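Local coordinates for beta-galactosidase (Trichoderma reesei, PDB 3OG2), which probably hydrolyses terminal non-reducing beta-D-galactose residues of beta-D-galactosides, as a family 35 glycoside hydrolase, at residues Y706-R718 with G838-Q850. Residues are numbered along the deposited sequence; the frame is centred on the assembly and turned at random.
Sequences YGFHAGTLLFRGR and GPLNEGGLFFERQ
The capped start of helix 846-850 meets the beginning of strand 713-720, an inner strand of an antiparallel sheet in an all-beta domain, where Gly843 and Gly844 lie against Gly711 and Thr712. Glycine suits this close backbone crossing: the CA atoms of Gly711 and Gly843 are 3.9 Å apart, and a CB on Gly711 would run into Gly843 CA, and one on Gly843 into Thr712 N. Gly711 also has a positive phi, a backbone shape that glycine adopts more easily than other residues. One weak hydrogen bond crosses, Gly844 N to Thr712 O (2.8 Å, 128° at the hydrogen), and Gly843 CA offers a CA-H...O contact to Ala710 O. Just before, the small Ala710 fits its CB 3.6 Å from Leu840 O, with Leu840 CD2 alongside.

Thr712 uses both branches. Its CG2, anti to the backbone N (chi1 -49° for OG1), lies 3.9 Å from Leu845 CD2, while OG1 hydrogen-bonds Asp783. Exchanging this threonine for an alanine would probably leave Asp783 without its hydroxyl partner and open a gap beside Leu845. Leu845 also packs on Leu920 of strand 917-923, so the junction ties together two beta sheets.

Leu845 is the N-cap, and Glu848 supplies one half of a capping box: its OE1 accepts Leu845 N through the anti lone pair, while OE2 takes Gly843 N from above the carboxylate plane. A water accepts from Thr712 N and donates to the same OE1. Further along the strand, Leu714 CD1 rests 3.4 Å from Gly844 O, the carbonyl oxygen that Arg849 NH1 grips at 2.8 Å, almost in line with the C=O bond (164°).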
ATOM      1  N   TYR A 706       7.646 -15.833 -26.585  1.00  8.14           N
ATOM      2  CA  TYR A 706       6.489 -16.489 -27.188  1.00  8.52           C
ATOM      3  C   TYR A 706       5.182 -15.943 -26.618  1.00  8.43           C
ATOM      4  O   TYR A 706       4.106 -16.516 -26.861  1.00 11.86           O
ATOM      5  CB  TYR A 706       6.590 -17.996 -26.919  1.00  8.92           C
ATOM      6  CG  TYR A 706       7.831 -18.608 -27.551  1.00  8.27           C
ATOM      7  CD1 TYR A 706       9.031 -18.649 -26.846  1.00  7.65           C
ATOM      8  CD2 TYR A 706       7.774 -19.135 -28.821  1.00  8.93           C
ATOM      9  CE1 TYR A 706      10.173 -19.208 -27.409  1.00  9.25           C
ATOM     10  CE2 TYR A 706       8.938 -19.713 -29.399  1.00  9.55           C
ATOM     11  CZ  TYR A 706      10.109 -19.754 -28.692  1.00  8.47           C
ATOM     12  OH  TYR A 706      11.225 -20.320 -29.288  1.00  9.34           O
ATOM     13  N   GLY A 707       5.271 -14.829 -25.865  1.00  8.59           N
ATOM     14  CA  GLY A 707       4.038 -14.218 -25.370  1.00  9.06           C
ATOM     15  C   GLY A 707       3.590 -14.665 -24.004  1.00  8.61           C
ATOM     16  O   GLY A 707       2.434 -14.324 -23.621  1.00  8.57           O
ATOM     17  N   PHE A 708       4.421 -15.408 -23.262  1.00  7.49           N
ATOM     18  CA  PHE A 708       4.052 -15.945 -21.965  1.00  7.26           C
ATOM     19  C   PHE A 708       4.783 -15.159 -20.872  1.00  7.87           C
ATOM     20  O   PHE A 708       6.006 -15.345 -20.751  1.00  9.58           O
ATOM     21  CB  PHE A 708       4.406 -17.441 -21.867  1.00  7.40           C
ATOM     22  CG  PHE A 708       3.687 -18.252 -22.942  1.00  7.01           C
ATOM     23  CD1 PHE A 708       2.302 -18.316 -22.982  1.00  6.93           C
ATOM     24  CD2 PHE A 708       4.458 -18.945 -23.875  1.00  7.62           C
ATOM     25  CE1 PHE A 708       1.697 -19.086 -23.950  1.00  7.97           C
ATOM     26  CE2 PHE A 708       3.874 -19.685 -24.874  1.00  8.63           C
ATOM     27  CZ  PHE A 708       2.471 -19.745 -24.891  1.00  9.23           C
ATOM     28  N   HIS A 709       4.050 -14.366 -20.109  1.00  8.45           N
ATOM     29  CA  HIS A 709       4.682 -13.438 -19.162  1.00  8.45           C
ATOM     30  C   HIS A 709       4.341 -13.715 -17.710  1.00  8.41           C
ATOM     31  O   HIS A 709       4.871 -13.001 -16.834  1.00 10.15           O
ATOM     32  CB  HIS A 709       4.220 -11.970 -19.468  1.00  8.82           C
ATOM     33  CG  HIS A 709       4.429 -11.681 -20.926  1.00  7.84           C
ATOM     34  ND1 HIS A 709       5.668 -11.869 -21.552  1.00  8.31           N
ATOM     35  CD2 HIS A 709       3.505 -11.316 -21.852  1.00  8.69           C
ATOM     36  CE1 HIS A 709       5.481 -11.562 -22.842  1.00  7.60           C
ATOM     37  NE2 HIS A 709       4.200 -11.219 -23.043  1.00  8.29           N
ATOM     38  N   ALA A 710       3.456 -14.659 -17.450  1.00  8.39           N
ATOM     39  CA  ALA A 710       2.832 -14.792 -16.140  1.00  8.79           C
ATOM     40  C   ALA A 710       2.866 -16.262 -15.662  1.00  8.48           C
ATOM     41  O   ALA A 710       2.471 -17.190 -16.374  1.00  9.66           O
ATOM     42  CB  ALA A 710       1.361 -14.383 -16.199  1.00 11.52           C
ATOM     43  N   GLY A 711       3.225 -16.448 -14.397  1.00  8.68           N
ATOM     44  CA  GLY A 711       3.060 -17.747 -13.757  1.00  9.38           C
ATOM     45  C   GLY A 711       3.931 -18.838 -14.324  1.00  8.49           C
ATOM     46  O   GLY A 711       4.999 -18.637 -14.941  1.00  9.59           O
ATOM     47  N   THR A 712       3.465 -20.085 -14.079  1.00  8.43           N
ATOM     48  CA  THR A 712       4.320 -21.218 -14.326  1.00  8.63           C
ATOM     49  C   THR A 712       4.413 -21.522 -15.828  1.00  7.58           C
ATOM     50  O   THR A 712       3.427 -21.470 -16.562  1.00  9.07           O
ATOM     51  CB  THR A 712       3.699 -22.453 -13.605  1.00  9.62           C
ATOM     52  OG1 THR A 712       3.382 -22.110 -12.267  1.00 10.46           O
ATOM     53  CG2 THR A 712       4.634 -23.666 -13.618  1.00  9.94           C
ATOM     54  N   LEU A 713       5.615 -21.873 -16.282  1.00  8.15           N
ATOM     55  CA  LEU A 713       5.870 -22.293 -17.650  1.00  7.31           C
ATOM     56  C   LEU A 713       6.168 -23.786 -17.716  1.00  7.51           C
ATOM     57  O   LEU A 713       6.704 -24.365 -16.753  1.00  9.20           O
ATOM     58  CB  LEU A 713       7.117 -21.550 -18.169  1.00  8.23           C
ATOM     59  CG  LEU A 713       7.051 -20.025 -18.157  1.00  8.66           C
ATOM     60  CD1 LEU A 713       8.381 -19.472 -18.682  1.00 10.81           C
ATOM     61  CD2 LEU A 713       5.855 -19.531 -18.974  1.00 12.14           C
ATOM     62  N   LEU A 714       5.848 -24.400 -18.851  1.00  7.03           N
ATOM     63  CA  LEU A 714       6.210 -25.780 -19.104  1.00  6.93           C
ATOM     64  C   LEU A 714       6.925 -25.887 -20.444  1.00  6.77           C
ATOM     65  O   LEU A 714       6.558 -25.203 -21.389  1.00  7.89           O
ATOM     66  CB  LEU A 714       5.043 -26.753 -19.084  1.00  7.80           C
ATOM     67  CG  LEU A 714       4.408 -27.017 -17.717  1.00  9.49           C
ATOM     68  CD1 LEU A 714       3.389 -25.960 -17.378  1.00 13.33           C
ATOM     69  CD2 LEU A 714       3.767 -28.418 -17.699  1.00 11.58           C
ATOM     70  N   PHE A 715       7.900 -26.772 -20.486  1.00  7.64           N
ATOM     71  CA  PHE A 715       8.648 -27.047 -21.702  1.00  6.89           C
ATOM     72  C   PHE A 715       8.643 -28.541 -21.958  1.00  7.09           C
ATOM     73  O   PHE A 715       8.735 -29.322 -21.003  1.00  9.16           O
ATOM     74  CB  PHE A 715      10.114 -26.619 -21.584  1.00  8.47           C
ATOM     75  CG  PHE A 715      10.237 -25.131 -21.309  1.00  7.93           C
ATOM     76  CD1 PHE A 715      10.108 -24.612 -20.007  1.00  8.87           C
ATOM     77  CD2 PHE A 715      10.446 -24.264 -22.355  1.00  9.15           C
ATOM     78  CE1 PHE A 715      10.136 -23.233 -19.827  1.00 10.14           C
ATOM     79  CE2 PHE A 715      10.531 -22.879 -22.220  1.00  8.69           C
ATOM     80  CZ  PHE A 715      10.362 -22.403 -20.937  1.00 10.69           C
ATOM     81  N   ARG A 716       8.555 -28.932 -23.217  1.00  7.02           N
ATOM     82  CA  ARG A 716       8.616 -30.371 -23.566  1.00  8.00           C
ATOM     83  C   ARG A 716       9.705 -30.529 -24.624  1.00  8.01           C
ATOM     84  O   ARG A 716       9.613 -29.899 -25.695  1.00  8.96           O
ATOM     85  CB  ARG A 716       7.263 -30.873 -24.099  1.00  8.12           C
ATOM     86  CG  ARG A 716       6.295 -30.956 -22.919  1.00 10.30           C
ATOM     87  CD  ARG A 716       4.939 -31.349 -23.342  1.00  9.98           C
ATOM     88  NE  ARG A 716       4.769 -32.601 -24.054  1.00  9.67           N
ATOM     89  CZ  ARG A 716       4.683 -33.790 -23.474  1.00  9.96           C
ATOM     90  NH1 ARG A 716       4.878 -33.885 -22.146  1.00 10.61           N
ATOM     91  NH2 ARG A 716       4.422 -34.910 -24.143  1.00 12.12           N
ATOM     92  N   GLY A 717      10.728 -31.281 -24.265  1.00  8.30           N
ATOM     93  CA  GLY A 717      11.851 -31.465 -25.150  1.00  9.23           C
ATOM     94  C   GLY A 717      11.958 -32.901 -25.651  1.00  8.88           C
ATOM     95  O   GLY A 717      12.107 -33.839 -24.837  1.00 10.31           O
ATOM     96  N   ARG A 718      11.887 -33.086 -26.969  1.00  8.59           N
ATOM     97  CA  ARG A 718      11.995 -34.408 -27.574  1.00  9.28           C
ATOM     98  C   ARG A 718      13.441 -34.704 -27.982  1.00  8.90           C
ATOM     99  O   ARG A 718      14.084 -33.839 -28.621  1.00  9.80           O
ATOM    100  CB  ARG A 718      11.153 -34.469 -28.841  1.00 11.13           C
ATOM    101  CG  ARG A 718       9.679 -34.693 -28.594  1.00 12.19           C
ATOM    102  CD  ARG A 718       8.891 -34.412 -29.857  1.00 12.95           C
ATOM    103  NE  ARG A 718       7.492 -34.817 -29.817  1.00 15.80           N
ATOM    104  CZ  ARG A 718       6.528 -34.210 -29.161  1.00 15.92           C
ATOM    105  NH1 ARG A 718       6.789 -33.106 -28.428  1.00 12.74           N
ATOM    106  NH2 ARG A 718       5.275 -34.687 -29.215  1.00 15.06           N
ATOM    107  N   GLY A 838      -7.848 -10.430 -16.165  1.00  8.00           N
ATOM    108  CA  GLY A 838      -6.649  -9.756 -16.617  1.00  8.83           C
ATOM    109  C   GLY A 838      -5.554 -10.696 -17.069  1.00  7.79           C
ATOM    110  O   GLY A 838      -5.663 -11.924 -17.004  1.00  8.91           O
ATOM    111  N   PRO A 839      -4.479 -10.079 -17.566  1.00  7.17           N
ATOM    112  CA  PRO A 839      -3.471 -10.814 -18.318  1.00  7.42           C
ATOM    113  C   PRO A 839      -2.526 -11.650 -17.447  1.00  7.40           C
ATOM    114  O   PRO A 839      -1.790 -12.443 -18.038  1.00  8.79           O
ATOM    115  CB  PRO A 839      -2.650  -9.701 -19.029  1.00  7.71           C
ATOM    116  CG  PRO A 839      -2.874  -8.462 -18.176  1.00  9.61           C
ATOM    117  CD  PRO A 839      -4.275  -8.592 -17.616  1.00  7.80           C
ATOM    118  N   LEU A 840      -2.469 -11.461 -16.137  1.00  7.08           N
ATOM    119  CA  LEU A 840      -1.441 -12.120 -15.311  1.00  7.36           C
ATOM    120  C   LEU A 840      -2.050 -13.181 -14.391  1.00  6.79           C
ATOM    121  O   LEU A 840      -1.301 -14.014 -13.872  1.00  7.53           O
ATOM    122  CB  LEU A 840      -0.692 -11.094 -14.461  1.00  8.37           C
ATOM    123  CG  LEU A 840      -0.078  -9.933 -15.274  1.00  8.43           C
ATOM    124  CD1 LEU A 840       0.708  -9.027 -14.352  1.00 10.00           C
ATOM    125  CD2 LEU A 840       0.823 -10.479 -16.392  1.00 10.59           C
ATOM    126  N   ASN A 841      -3.380 -13.201 -14.232  1.00  7.11           N
ATOM    127  CA  ASN A 841      -3.995 -14.061 -13.223  1.00  7.57           C
ATOM    128  C   ASN A 841      -3.644 -15.532 -13.339  1.00  8.34           C
ATOM    129  O   ASN A 841      -3.399 -16.184 -12.318  1.00  9.29           O
ATOM    130  CB  ASN A 841      -5.537 -13.821 -13.283  1.00  8.40           C
ATOM    131  CG  ASN A 841      -6.267 -14.569 -12.164  1.00  8.37           C
ATOM    132  OD1 ASN A 841      -6.006 -14.281 -10.984  1.00  9.23           O
ATOM    133  ND2 ASN A 841      -7.152 -15.483 -12.530  1.00  8.01           N
ATOM    134  N   GLU A 842      -3.662 -16.040 -14.587  1.00  8.34           N
ATOM    135  CA  GLU A 842      -3.364 -17.439 -14.831  1.00 10.67           C
ATOM    136  C   GLU A 842      -1.938 -17.695 -15.268  1.00  9.57           C
ATOM    137  O   GLU A 842      -1.444 -16.956 -16.131  1.00 11.55           O
ATOM    138  CB  GLU A 842      -4.052 -17.973 -16.089  1.00 20.75           C
ATOM    139  CG  GLU A 842      -5.493 -17.871 -16.011  1.00 21.25           C
ATOM    140  CD  GLU A 842      -6.265 -18.318 -17.252  1.00 14.24           C
ATOM    141  OE1 GLU A 842      -5.845 -18.902 -18.301  1.00 12.64           O
ATOM    142  OE2 GLU A 842      -7.469 -18.034 -17.063  1.00 14.06           O
ATOM    143  N   GLY A 843      -1.343 -18.743 -14.751  1.00  9.66           N
ATOM    144  CA  GLY A 843      -0.111 -19.260 -15.349  1.00 10.39           C
ATOM    145  C   GLY A 843      -0.410 -20.407 -16.309  1.00  8.75           C
ATOM    146  O   GLY A 843      -1.558 -20.542 -16.805  1.00  9.35           O
ATOM    147  N   GLY A 844       0.620 -21.241 -16.549  1.00  8.37           N
ATOM    148  CA  GLY A 844       0.558 -22.246 -17.599  1.00  8.68           C
ATOM    149  C   GLY A 844       0.216 -23.648 -17.091  1.00  7.99           C
ATOM    150  O   GLY A 844       0.319 -24.561 -17.924  1.00  9.25           O
ATOM    151  N   LEU A 845      -0.069 -23.859 -15.798  1.00  7.61           N
ATOM    152  CA  LEU A 845      -0.341 -25.224 -15.400  1.00  8.42           C
ATOM    153  C   LEU A 845      -1.644 -25.736 -16.060  1.00  8.18           C
ATOM    154  O   LEU A 845      -2.540 -24.958 -16.360  1.00  8.70           O
ATOM    155  CB  LEU A 845      -0.520 -25.285 -13.876  1.00  8.54           C
ATOM    156  CG  LEU A 845       0.786 -25.116 -13.070  1.00 11.00           C
ATOM    157  CD1 LEU A 845       0.481 -24.936 -11.597  1.00 14.37           C
ATOM    158  CD2 LEU A 845       1.747 -26.276 -13.300  1.00 14.96           C
ATOM    159  N   PHE A 846      -1.712 -27.056 -16.290  1.00  8.17           N
ATOM    160  CA  PHE A 846      -2.831 -27.620 -17.012  1.00  8.66           C
ATOM    161  C   PHE A 846      -4.165 -27.160 -16.469  1.00  8.08           C
ATOM    162  O   PHE A 846      -5.048 -26.753 -17.239  1.00  8.94           O
ATOM    163  CB  PHE A 846      -2.747 -29.156 -16.948  1.00 10.31           C
ATOM    164  CG  PHE A 846      -3.984 -29.878 -17.416  1.00 10.56           C
ATOM    165  CD1 PHE A 846      -4.171 -30.043 -18.799  1.00 13.74           C
ATOM    166  CD2 PHE A 846      -4.904 -30.375 -16.508  1.00 12.20           C
ATOM    167  CE1 PHE A 846      -5.321 -30.703 -19.217  1.00 15.05           C
ATOM    168  CE2 PHE A 846      -6.048 -31.035 -16.928  1.00 15.47           C
ATOM    169  CZ  PHE A 846      -6.238 -31.194 -18.303  1.00 17.71           C
ATOM    170  N   PHE A 847      -4.358 -27.187 -15.149  1.00  8.37           N
ATOM    171  CA  PHE A 847      -5.718 -26.808 -14.663  1.00  8.86           C
ATOM    172  C   PHE A 847      -6.053 -25.358 -15.020  1.00  9.06           C
ATOM    173  O   PHE A 847      -7.238 -25.032 -15.285  1.00 10.47           O
ATOM    174  CB  PHE A 847      -5.900 -27.048 -13.162  1.00  9.82           C
ATOM    175  CG  PHE A 847      -5.174 -26.028 -12.274  1.00  9.11           C
ATOM    176  CD1 PHE A 847      -5.879 -24.954 -11.775  1.00  9.94           C
ATOM    177  CD2 PHE A 847      -3.835 -26.142 -11.962  1.00  9.52           C
ATOM    178  CE1 PHE A 847      -5.316 -23.975 -10.965  1.00 10.31           C
ATOM    179  CE2 PHE A 847      -3.227 -25.185 -11.135  1.00 10.48           C
ATOM    180  CZ  PHE A 847      -3.961 -24.101 -10.661  1.00 11.10           C
ATOM    181  N   GLU A 848      -5.049 -24.456 -15.005  1.00  9.01           N
ATOM    182  CA  GLU A 848      -5.281 -23.044 -15.363  1.00  9.59           C
ATOM    183  C   GLU A 848      -5.617 -22.910 -16.844  1.00  7.91           C
ATOM    184  O   GLU A 848      -6.524 -22.167 -17.222  1.00  8.64           O
ATOM    185  CB  GLU A 848      -4.003 -22.222 -15.035  1.00  9.69           C
ATOM    186  CG  GLU A 848      -3.625 -22.270 -13.559  1.00 11.08           C
ATOM    187  CD  GLU A 848      -2.357 -21.471 -13.281  1.00 10.60           C
ATOM    188  OE1 GLU A 848      -1.224 -21.919 -13.666  1.00 10.43           O
ATOM    189  OE2 GLU A 848      -2.502 -20.393 -12.648  1.00 12.05           O
ATOM    190  N   ARG A 849      -4.841 -23.655 -17.683  1.00  7.71           N
ATOM    191  CA  ARG A 849      -5.072 -23.546 -19.111  1.00  7.59           C
ATOM    192  C   ARG A 849      -6.496 -23.967 -19.444  1.00  8.00           C
ATOM    193  O   ARG A 849      -7.104 -23.402 -20.359  1.00  9.56           O
ATOM    194  CB  ARG A 849      -4.102 -24.446 -19.903  1.00  7.98           C
ATOM    195  CG  ARG A 849      -2.630 -24.053 -19.632  1.00  8.07           C
ATOM    196  CD  ARG A 849      -1.707 -24.768 -20.601  1.00  9.29           C
ATOM    197  NE  ARG A 849      -1.852 -26.215 -20.745  1.00  9.42           N
ATOM    198  CZ  ARG A 849      -1.077 -27.165 -20.247  1.00  8.62           C
ATOM    199  NH1 ARG A 849      -0.056 -26.909 -19.431  1.00  9.16           N
ATOM    200  NH2 ARG A 849      -1.324 -28.432 -20.543  1.00  9.57           N
ATOM    201  N   GLN A 850      -7.042 -24.954 -18.739  1.00  8.98           N
ATOM    202  CA  GLN A 850      -8.383 -25.444 -19.050  1.00  9.58           C
ATOM    203  C   GLN A 850      -9.456 -24.536 -18.443  1.00  9.32           C
ATOM    204  O   GLN A 850     -10.628 -24.684 -18.784  1.00 11.63           O
ATOM    205  CB  GLN A 850      -8.601 -26.837 -18.445  1.00 11.76           C
ATOM    206  CG  GLN A 850      -7.538 -27.858 -18.920  1.00 14.67           C
ATOM    207  CD  GLN A 850      -8.040 -28.401 -20.263  1.00 29.13           C
ATOM    208  OE1 GLN A 850      -9.116 -29.015 -20.367  1.00 29.42           O
ATOM    209  NE2 GLN A 850      -7.323 -28.119 -21.304  1.00 18.12           N
TER
HETATM  210  O   HOH W   1       0.968 -20.694 -12.454  1.00 10.01           O